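Local coordinates for protein tryptophan synthase alpha chain (PDB 3THA) that probably catalyses the aldol cleavage of indoleglycerol phosphate to indole and glyceraldehyde 3-phosphate, as the alpha subunit of tryptophan synthase, at residues V92-Y97 against I121-S126; K162-F167 against T198-F203; F206-N211 against D222-G227. All blocks are in the same frame, centred on the assembly; numbering follows the deposited sequence.

How the interactions relate
All three contacts belong to one parallel eight-stranded TIM barrel, with centres about 17 to 19 Å apart. Interaction 1 joins strand 90-94 to the end of strand 117-121; interactions 2 and 3 lie further round the sheet, on neighbouring strands 202-205 and 223-226. Ile202 O and Asp222 N, 2.8 Å apart, probably form a hydrogen bond that couples those two. Interactions 1 and 2 meet inside the barrel, where Ile121 CD1 lies 4.2 Å from Phe167 CZ. Each contact sends a side chain close to that of Glu46, a predicted proton acceptor: nearest side-chain atoms are about 3 Å away for Ile121 and about 4 Å for Phe167 and Ile225.

Interaction 1: V92-Y97 against I121-S126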
loop_
_atom_site.group_PDB
_atom_site.type_symbol
_atom_site.label_atom_id
_atom_site.label_comp_id
_atom_site.label_asym_id
_atom_site.label_seq_id
_atom_site.Cartn_x
_atom_site.Cartn_y
_atom_site.Cartn_z
ATOM N N VAL B 92 -14.369 -11.926 2.828
ATOM C CA VAL B 92 -12.940 -12.141 2.734
ATOM C C VAL B 92 -12.205 -10.921 3.336
ATOM O O VAL B 92 -12.425 -9.785 2.911
ATOM C CB VAL B 92 -12.511 -12.333 1.246
ATOM C CG1 VAL B 92 -10.994 -12.252 1.085
ATOM C CG2 VAL B 92 -12.983 -13.688 0.748
ATOM N N PHE B 93 -11.359 -11.153 4.340
ATOM C CA PHE B 93 -10.498 -10.098 4.824
ATOM C C PHE B 93 -9.408 -9.778 3.830
ATOM O O PHE B 93 -8.819 -10.660 3.216
ATOM C CB PHE B 93 -9.858 -10.461 6.146
ATOM C CG PHE B 93 -10.692 -10.130 7.327
ATOM C CD1 PHE B 93 -11.409 -8.940 7.383
ATOM C CD2 PHE B 93 -10.752 -10.998 8.397
ATOM C CE1 PHE B 93 -12.187 -8.623 8.485
ATOM C CE2 PHE B 93 -11.552 -10.704 9.515
ATOM C CZ PHE B 93 -12.252 -9.518 9.559
HETATM N N MSE B 94 -9.142 -8.500 3.664
HETATM C CA MSE B 94 -7.925 -8.058 3.042
HETATM C C MSE B 94 -7.354 -7.073 4.047
HETATM O O MSE B 94 -7.886 -6.011 4.230
HETATM C CB MSE B 94 -8.216 -7.440 1.687
HETATM C CG MSE B 94 -7.083 -6.754 1.022
HETATM SE SE MSE B 94 -7.491 -6.857 -0.885
HETATM C CE MSE B 94 -6.185 -5.686 -1.578
ATOM N N VAL B 95 -6.303 -7.482 4.743
ATOM C CA VAL B 95 -5.623 -6.666 5.733
ATOM C C VAL B 95 -4.119 -6.828 5.555
ATOM O O VAL B 95 -3.658 -7.815 5.031
ATOM C CB VAL B 95 -5.970 -7.139 7.200
ATOM C CG1 VAL B 95 -7.410 -6.846 7.544
ATOM C CG2 VAL B 95 -5.696 -8.605 7.376
ATOM N N TYR B 96 -3.361 -5.859 6.022
ATOM C CA TYR B 96 -1.938 -6.036 6.130
ATOM C C TYR B 96 -1.636 -6.886 7.321
ATOM O O TYR B 96 -2.451 -6.971 8.250
ATOM C CB TYR B 96 -1.293 -4.722 6.325
ATOM C CG TYR B 96 -1.288 -3.894 5.093
ATOM C CD1 TYR B 96 -0.369 -4.141 4.112
ATOM C CD2 TYR B 96 -2.204 -2.856 4.907
ATOM C CE1 TYR B 96 -0.306 -3.384 3.005
ATOM C CE2 TYR B 96 -2.152 -2.081 3.762
ATOM C CZ TYR B 96 -1.176 -2.359 2.819
ATOM O OH TYR B 96 -1.029 -1.639 1.651
ATOM N N TYR B 97 -0.492 -7.547 7.255
ATOM C CA TYR B 97 -0.043 -8.485 8.264
ATOM C C TYR B 97 0.125 -7.853 9.643
ATOM O O TYR B 97 -0.036 -8.540 10.659
ATOM C CB TYR B 97 1.259 -9.151 7.825
ATOM C CG TYR B 97 1.615 -10.393 8.624
ATOM C CD1 TYR B 97 1.041 -11.624 8.331
ATOM C CD2 TYR B 97 2.552 -10.339 9.651
ATOM C CE1 TYR B 97 1.373 -12.768 9.050
ATOM C CE2 TYR B 97 2.903 -11.470 10.359
ATOM C CZ TYR B 97 2.297 -12.683 10.064
ATOM O OH TYR B 97 2.643 -13.816 10.776
ATOM N N ILE B 121 -6.688 -12.178 2.275
ATOM C CA ILE B 121 -5.703 -11.713 1.347
ATOM C C ILE B 121 -4.781 -10.775 2.147
ATOM O O ILE B 121 -5.251 -9.797 2.736
ATOM C CB ILE B 121 -6.364 -10.872 0.264
ATOM C CG1 ILE B 121 -7.539 -11.621 -0.368
ATOM C CG2 ILE B 121 -5.340 -10.393 -0.792
ATOM C CD1 ILE B 121 -8.333 -10.784 -1.345
ATOM N N VAL B 122 -3.474 -11.040 2.162
ATOM C CA VAL B 122 -2.550 -10.197 2.924
ATOM C C VAL B 122 -1.558 -9.578 1.949
ATOM O O VAL B 122 -0.625 -10.264 1.473
ATOM C CB VAL B 122 -1.804 -10.975 4.041
ATOM C CG1 VAL B 122 -1.076 -9.997 4.938
ATOM C CG2 VAL B 122 -2.806 -11.864 4.907
ATOM N N PRO B 123 -1.795 -8.302 1.593
ATOM C CA PRO B 123 -0.935 -7.620 0.678
ATOM C C PRO B 123 0.438 -7.552 1.284
ATOM O O PRO B 123 0.576 -7.283 2.505
ATOM C CB PRO B 123 -1.523 -6.166 0.645
ATOM C CG PRO B 123 -2.936 -6.367 1.004
ATOM C CD PRO B 123 -2.927 -7.449 2.026
ATOM N N GLU B 124 1.422 -7.708 0.402
ATOM C CA GLU B 124 2.831 -7.575 0.696
ATOM C C GLU B 124 3.358 -8.642 1.673
ATOM O O GLU B 124 4.536 -8.580 2.092
ATOM C CB GLU B 124 3.192 -6.159 1.127
ATOM C CG GLU B 124 2.525 -5.042 0.280
ATOM C CD GLU B 124 3.009 -4.961 -1.178
ATOM O OE1 GLU B 124 3.935 -5.734 -1.579
ATOM O OE2 GLU B 124 2.428 -4.116 -1.909
ATOM N N LEU B 125 2.527 -9.643 1.985
ATOM C CA LEU B 125 3.059 -10.829 2.646
ATOM C C LEU B 125 3.474 -11.788 1.550
ATOM O O LEU B 125 2.620 -12.415 0.931
ATOM C CB LEU B 125 2.051 -11.473 3.581
ATOM C CG LEU B 125 2.557 -12.594 4.495
ATOM C CD1 LEU B 125 3.485 -12.035 5.561
ATOM C CD2 LEU B 125 1.372 -13.259 5.150
ATOM N N SER B 126 4.767 -11.891 1.274
ATOM C CA SER B 126 5.216 -12.849 0.258
ATOM C C SER B 126 5.009 -14.298 0.726
ATOM O O SER B 126 4.820 -14.582 1.927
ATOM C CB SER B 126 6.702 -12.668 -0.080
ATOM O OG SER B 126 7.475 -13.160 0.996
HETATM O O HOH W 1 1.411 -7.025 5.165
#
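Met94 and Ile121 form a parallel beta bridge between adjacent strands of the TIM barrel, and the chains separate just beyond it. Ile121 sits between two backbone bonds: its N-H gives Phe93 O a nearly straight bond (N to O 2.8 Å, 164°), while its O takes Val95 N at 3.2 Å in a more bent one. Past this point Val95 O receives no N-H from 121-126; Pro123 CD is 3.1 Å from Val95 O, and Val122 CA makes a CH...O contact with it. A water then bridges the widening gap, accepting from Tyr97 N and donating to Pro123 O. Ile121 shares a face of the sheet with Met94, its CD1 4.0 Å from SE of this selenomethionine, and both side chains touch Glu46, a predicted proton acceptor. The Val92 side chain crosses that of Ile121 at about a right angle, CG1 to CG1. Further along, Leu125, brought round by a type II turn from Val122, sets CD1 over a face of the Tyr97 ring, 4.1 Å from the centroid. Tyr97 has CG anti to its own N (chi1 -165°), which places the ring beside Leu125. The Tyr96 ring lies across Pro123 instead, CE1 to CB 3.8 Å. Strand 44-48 continues the barrel beyond Val92 and Met94, Phe93 packs outward on helix 75-83, and Ile55 of the second subunit meets Pro123.

Interaction 2: K162-F167 against T198-F203; sequences KHAKGF and TNLPIF
Phe167 lies on Phe203 where two neighbouring strands of the TIM barrel begin, 168-171 and 202-205; Pro201, just before strand 202-205, lies alongside Phe167. Phe167 CG takes the position between N and carbonyl carbon (chi1 66°), which turns the side chain across that of Phe203. Phe167 CB already touches two things: Pro201 O at 3.3 Å, and the face of the Phe203 ring, in a CH-pi contact 4.0 Å from the centroid. For Phe167 CG the nearest atom is Phe203 CD2, 3.3 Å away. Phe167 CD2 meets that same Phe203 CD2 at 3.2 Å, a tight carbon pair, whereas Phe167 CD1 has Phe203 CE2 as its nearest partner. Farther along, CE2, CZ and CE1 of Phe167 stand progressively farther from Phe203 CD2; the Phe167 and Phe203 ring planes are inclined by 31°. Phe7 meets the Phe167 ring edge to face, and Ile145 of strand 143-148 packs on it from the preceding strand, so the ring is held in the barrel interior. Behind Phe167 the loop turns at Gly166, whose backbone angles leave no room for a side chain next to the Lys165 carbonyl. Gly166 O faces Pro201 CG. Leu200 spreads its two methyls along this loop backbone: Leu200 CD2 lies 3.6 Å from Gly166 O, and Leu200 CD1 reaches back to Ala164 O at 3.4 Å.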
loop_
_atom_site.group_PDB
_atom_site.type_symbol
_atom_site.label_atom_id
_atom_site.label_comp_id
_atom_site.label_asym_id
_atom_site.label_seq_id
_atom_site.Cartn_x
_atom_site.Cartn_y
_atom_site.Cartn_z
ATOM N N LYS B 162 -0.206 -24.909 -7.336
ATOM C CA LYS B 162 -0.480 -26.352 -7.312
ATOM C C LYS B 162 -1.189 -26.755 -6.020
ATOM O O LYS B 162 -2.065 -27.625 -6.042
ATOM C CB LYS B 162 0.811 -27.151 -7.489
ATOM C CG LYS B 162 0.628 -28.624 -7.756
ATOM C CD LYS B 162 1.945 -29.400 -7.546
ATOM C CE LYS B 162 1.716 -30.920 -7.591
ATOM N NZ LYS B 162 2.114 -31.463 -8.903
ATOM N N HIS B 163 -0.820 -26.097 -4.921
ATOM C CA HIS B 163 -1.324 -26.430 -3.586
ATOM C C HIS B 163 -2.137 -25.317 -2.918
ATOM O O HIS B 163 -2.282 -25.328 -1.692
ATOM C CB HIS B 163 -0.155 -26.810 -2.666
ATOM C CG HIS B 163 0.547 -28.076 -3.071
ATOM N ND1 HIS B 163 -0.128 -29.216 -3.469
ATOM C CD2 HIS B 163 1.866 -28.389 -3.120
ATOM C CE1 HIS B 163 0.745 -30.166 -3.765
ATOM N NE2 HIS B 163 1.964 -29.692 -3.557
ATOM N N ALA B 164 -2.652 -24.365 -3.705
ATOM C CA ALA B 164 -3.369 -23.196 -3.168
ATOM C C ALA B 164 -4.816 -23.530 -2.822
ATOM O O ALA B 164 -5.291 -24.593 -3.152
ATOM C CB ALA B 164 -3.337 -22.055 -4.157
ATOM N N LYS B 165 -5.494 -22.596 -2.160
ATOM C CA LYS B 165 -6.865 -22.774 -1.737
ATOM C C LYS B 165 -7.664 -21.482 -2.020
ATOM O O LYS B 165 -7.103 -20.378 -2.071
ATOM C CB LYS B 165 -6.917 -23.144 -0.252
ATOM C CG LYS B 165 -6.028 -24.377 0.189
ATOM C CD LYS B 165 -6.635 -25.767 -0.121
ATOM C CE LYS B 165 -5.880 -26.914 0.611
ATOM N NZ LYS B 165 -5.498 -26.501 2.038
ATOM N N GLY B 166 -8.960 -21.621 -2.250
ATOM C CA GLY B 166 -9.817 -20.455 -2.478
ATOM C C GLY B 166 -9.987 -20.058 -3.921
ATOM O O GLY B 166 -10.782 -20.682 -4.650
ATOM N N PHE B 167 -9.226 -19.044 -4.343
ATOM C CA PHE B 167 -9.200 -18.593 -5.729
ATOM C C PHE B 167 -7.815 -18.049 -6.012
ATOM O O PHE B 167 -7.117 -17.706 -5.091
ATOM C CB PHE B 167 -10.309 -17.538 -6.012
ATOM C CG PHE B 167 -10.145 -16.210 -5.270
ATOM C CD1 PHE B 167 -10.771 -15.996 -4.049
ATOM C CD2 PHE B 167 -9.390 -15.164 -5.820
ATOM C CE1 PHE B 167 -10.663 -14.777 -3.369
ATOM C CE2 PHE B 167 -9.267 -13.902 -5.158
ATOM C CZ PHE B 167 -9.907 -13.712 -3.934
ATOM N N THR B 198 -3.788 -25.625 -11.789
ATOM C CA THR B 198 -4.847 -25.702 -10.788
ATOM C C THR B 198 -6.255 -25.600 -11.369
ATOM O O THR B 198 -6.474 -25.070 -12.471
ATOM C CB THR B 198 -4.693 -24.669 -9.643
ATOM O OG1 THR B 198 -5.581 -25.022 -8.574
ATOM C CG2 THR B 198 -4.997 -23.245 -10.118
ATOM N N ASN B 199 -7.202 -26.109 -10.588
ATOM C CA ASN B 199 -8.609 -26.093 -10.951
ATOM C C ASN B 199 -9.430 -24.990 -10.256
ATOM O O ASN B 199 -10.626 -24.813 -10.556
ATOM C CB ASN B 199 -9.184 -27.484 -10.704
ATOM C CG ASN B 199 -8.480 -28.544 -11.547
ATOM O OD1 ASN B 199 -8.996 -28.962 -12.579
ATOM N ND2 ASN B 199 -7.266 -28.941 -11.131
ATOM N N LEU B 200 -8.775 -24.256 -9.350
ATOM C CA LEU B 200 -9.438 -23.238 -8.548
ATOM C C LEU B 200 -9.851 -22.090 -9.436
ATOM O O LEU B 200 -9.218 -21.868 -10.489
ATOM C CB LEU B 200 -8.491 -22.679 -7.494
ATOM C CG LEU B 200 -8.054 -23.630 -6.393
ATOM C CD1 LEU B 200 -6.786 -23.062 -5.814
ATOM C CD2 LEU B 200 -9.164 -23.791 -5.325
ATOM N N PRO B 201 -10.898 -21.352 -9.018
ATOM C CA PRO B 201 -11.307 -20.171 -9.758
ATOM C C PRO B 201 -10.230 -19.069 -9.847
ATOM O O PRO B 201 -9.403 -18.889 -8.939
ATOM C CB PRO B 201 -12.557 -19.702 -9.019
ATOM C CG PRO B 201 -12.549 -20.429 -7.712
ATOM C CD PRO B 201 -11.864 -21.707 -7.969
ATOM N N ILE B 202 -10.222 -18.375 -10.980
ATOM C CA ILE B 202 -9.291 -17.281 -11.235
ATOM C C ILE B 202 -10.092 -15.990 -11.363
ATOM O O ILE B 202 -11.051 -15.915 -12.139
ATOM C CB ILE B 202 -8.419 -17.583 -12.504
ATOM C CG1 ILE B 202 -7.783 -18.983 -12.353
ATOM C CG2 ILE B 202 -7.310 -16.509 -12.702
ATOM C CD1 ILE B 202 -7.294 -19.625 -13.621
ATOM N N PHE B 203 -9.741 -15.015 -10.535
ATOM C CA PHE B 203 -10.370 -13.698 -10.473
ATOM C C PHE B 203 -9.323 -12.629 -10.754
ATOM O O PHE B 203 -8.258 -12.633 -10.139
ATOM C CB PHE B 203 -10.967 -13.403 -9.082
ATOM C CG PHE B 203 -11.978 -14.424 -8.573
ATOM C CD1 PHE B 203 -12.692 -15.242 -9.420
ATOM C CD2 PHE B 203 -12.241 -14.511 -7.217
ATOM C CE1 PHE B 203 -13.607 -16.173 -8.921
ATOM C CE2 PHE B 203 -13.165 -15.444 -6.707
ATOM C CZ PHE B 203 -13.840 -16.277 -7.555
#

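Interaction 3: F206-N211 against D222-G227; sequences FGIQNN and DGVIVG
Ile208 fits against one side of strand 223-226, touching it with both of its branches. The longer branch ends at CD1, which presses on Val224 CG1 at 3.4 Å, a close approach for two methyls, and lies 4.0 Å from Ile225 O. The shorter branch puts Ile208 CG2 3.9 Å from Val226 CG2. With CG1 anti to the carbonyl carbon (chi1 -43°), Ile208 can divide itself in this way between two valines that alternate with Ile225 along the strand. Ile225 itself sends its side chain to Phe203 of strand 202-205 and the barrel interior. Strand 202-205, helix 212-217 and strand 223-226 form a beta-alpha-beta crossover of the TIM barrel, and this contact packs its first loop on the second strand. The helix closes the outside of the cluster: its Val214 and Met217 both pack on Ile208 and on Val224. It is reached through the 206-211 loop, which also fixes its start: Asn210 OD1 caps Asp213 N, while Asp213 OD2 accepts from Gln209 N. Just before Ile208 in the chain, Phe206 and Gly207 face the second subunit, where Lys66 of that chain makes a cation-pi contact with the Phe206 ring and Gly207 shares backbone bonds. Phe206 N stays 4.1 Å from Ile225 O, too far for a bond. What joins this loop directly to the strand is therefore hydrocarbon packing; among its directional bonds are those to the helix start and to the neighbouring subunit.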
loop_
_atom_site.group_PDB
_atom_site.type_symbol
_atom_site.label_atom_id
_atom_site.label_comp_id
_atom_site.label_asym_id
_atom_site.label_seq_id
_atom_site.Cartn_x
_atom_site.Cartn_y
_atom_site.Cartn_z
ATOM N N PHE B 206 -7.288 -5.198 -9.987
ATOM C CA PHE B 206 -6.352 -4.056 -10.244
ATOM C C PHE B 206 -6.635 -3.299 -11.557
ATOM O O PHE B 206 -6.439 -3.832 -12.648
ATOM C CB PHE B 206 -4.828 -4.389 -10.122
ATOM C CG PHE B 206 -3.937 -3.150 -10.219
ATOM C CD1 PHE B 206 -3.491 -2.512 -9.069
ATOM C CD2 PHE B 206 -3.609 -2.593 -11.466
ATOM C CE1 PHE B 206 -2.728 -1.349 -9.154
ATOM C CE2 PHE B 206 -2.835 -1.431 -11.565
ATOM C CZ PHE B 206 -2.395 -0.800 -10.408
ATOM N N GLY B 207 -7.104 -2.054 -11.427
ATOM C CA GLY B 207 -7.294 -1.178 -12.585
ATOM C C GLY B 207 -8.737 -1.036 -13.021
ATOM O O GLY B 207 -9.121 -0.024 -13.616
ATOM N N ILE B 208 -9.540 -2.049 -12.719
ATOM C CA ILE B 208 -10.926 -2.077 -13.151
ATOM C C ILE B 208 -11.631 -0.848 -12.567
ATOM O O ILE B 208 -11.511 -0.566 -11.360
ATOM C CB ILE B 208 -11.607 -3.431 -12.784
ATOM C CG1 ILE B 208 -10.640 -4.589 -13.111
ATOM C CG2 ILE B 208 -12.964 -3.574 -13.490
ATOM C CD1 ILE B 208 -11.248 -5.953 -13.140
ATOM N N GLN B 209 -12.345 -0.124 -13.437
ATOM C CA GLN B 209 -12.888 1.204 -13.107
ATOM C C GLN B 209 -14.311 1.476 -13.592
ATOM O O GLN B 209 -15.163 1.934 -12.829
ATOM C CB GLN B 209 -11.972 2.302 -13.668
ATOM C CG GLN B 209 -10.802 2.666 -12.758
ATOM C CD GLN B 209 -10.118 3.948 -13.191
ATOM O OE1 GLN B 209 -9.061 3.908 -13.837
ATOM N NE2 GLN B 209 -10.727 5.103 -12.857
ATOM N N ASN B 210 -14.532 1.230 -14.876
ATOM C CA ASN B 210 -15.809 1.443 -15.535
ATOM C C ASN B 210 -16.589 0.116 -15.560
ATOM O O ASN B 210 -16.131 -0.856 -14.969
ATOM C CB ASN B 210 -15.501 2.006 -16.937
ATOM C CG ASN B 210 -16.413 1.449 -18.033
ATOM O OD1 ASN B 210 -16.257 0.302 -18.454
ATOM N ND2 ASN B 210 -17.346 2.280 -18.524
ATOM N N ASN B 211 -17.734 0.082 -16.256
ATOM C CA ASN B 211 -18.565 -1.121 -16.413
ATOM C C ASN B 211 -18.300 -1.980 -17.647
ATOM O O ASN B 211 -18.252 -3.194 -17.536
ATOM C CB ASN B 211 -20.064 -0.777 -16.369
ATOM C CG ASN B 211 -20.945 -1.965 -16.742
ATOM O OD1 ASN B 211 -21.490 -2.023 -17.840
ATOM N ND2 ASN B 211 -21.053 -2.936 -15.841
ATOM N N ASP B 222 -12.777 -16.146 -14.307
ATOM C CA ASP B 222 -13.950 -16.675 -13.600
ATOM C C ASP B 222 -14.606 -15.644 -12.688
ATOM O O ASP B 222 -15.607 -15.957 -12.048
ATOM C CB ASP B 222 -13.525 -17.851 -12.702
ATOM C CG ASP B 222 -13.020 -19.030 -13.481
ATOM O OD1 ASP B 222 -13.542 -19.318 -14.581
ATOM O OD2 ASP B 222 -12.105 -19.687 -12.986
ATOM N N GLY B 223 -13.997 -14.460 -12.565
ATOM C CA GLY B 223 -14.429 -13.424 -11.624
ATOM C C GLY B 223 -13.721 -12.101 -11.883
ATOM O O GLY B 223 -12.729 -12.061 -12.629
ATOM N N VAL B 224 -14.218 -11.021 -11.274
ATOM C CA VAL B 224 -13.687 -9.677 -11.514
ATOM C C VAL B 224 -13.691 -8.941 -10.188
ATOM O O VAL B 224 -14.668 -9.068 -9.437
ATOM C CB VAL B 224 -14.591 -8.927 -12.512
ATOM C CG1 VAL B 224 -14.232 -7.456 -12.581
ATOM C CG2 VAL B 224 -14.543 -9.582 -13.890
ATOM N N ILE B 225 -12.619 -8.192 -9.898
ATOM C CA ILE B 225 -12.443 -7.552 -8.586
ATOM C C ILE B 225 -12.343 -6.038 -8.707
ATOM O O ILE B 225 -11.329 -5.543 -9.197
ATOM C CB ILE B 225 -11.164 -8.046 -7.891
ATOM C CG1 ILE B 225 -11.109 -9.569 -7.863
ATOM C CG2 ILE B 225 -11.033 -7.481 -6.475
ATOM C CD1 ILE B 225 -9.843 -10.132 -7.202
ATOM N N VAL B 226 -13.377 -5.300 -8.267
ATOM C CA VAL B 226 -13.312 -3.844 -8.245
ATOM C C VAL B 226 -12.899 -3.275 -6.861
ATOM O O VAL B 226 -13.488 -3.616 -5.811
ATOM C CB VAL B 226 -14.603 -3.259 -8.752
ATOM C CG1 VAL B 226 -14.546 -1.711 -8.783
ATOM C CG2 VAL B 226 -14.915 -3.821 -10.155
ATOM N N GLY B 227 -11.847 -2.442 -6.869
ATOM C CA GLY B 227 -11.266 -1.869 -5.630
ATOM C C GLY B 227 -11.497 -0.363 -5.411
ATOM O O GLY B 227 -12.559 0.087 -4.946
#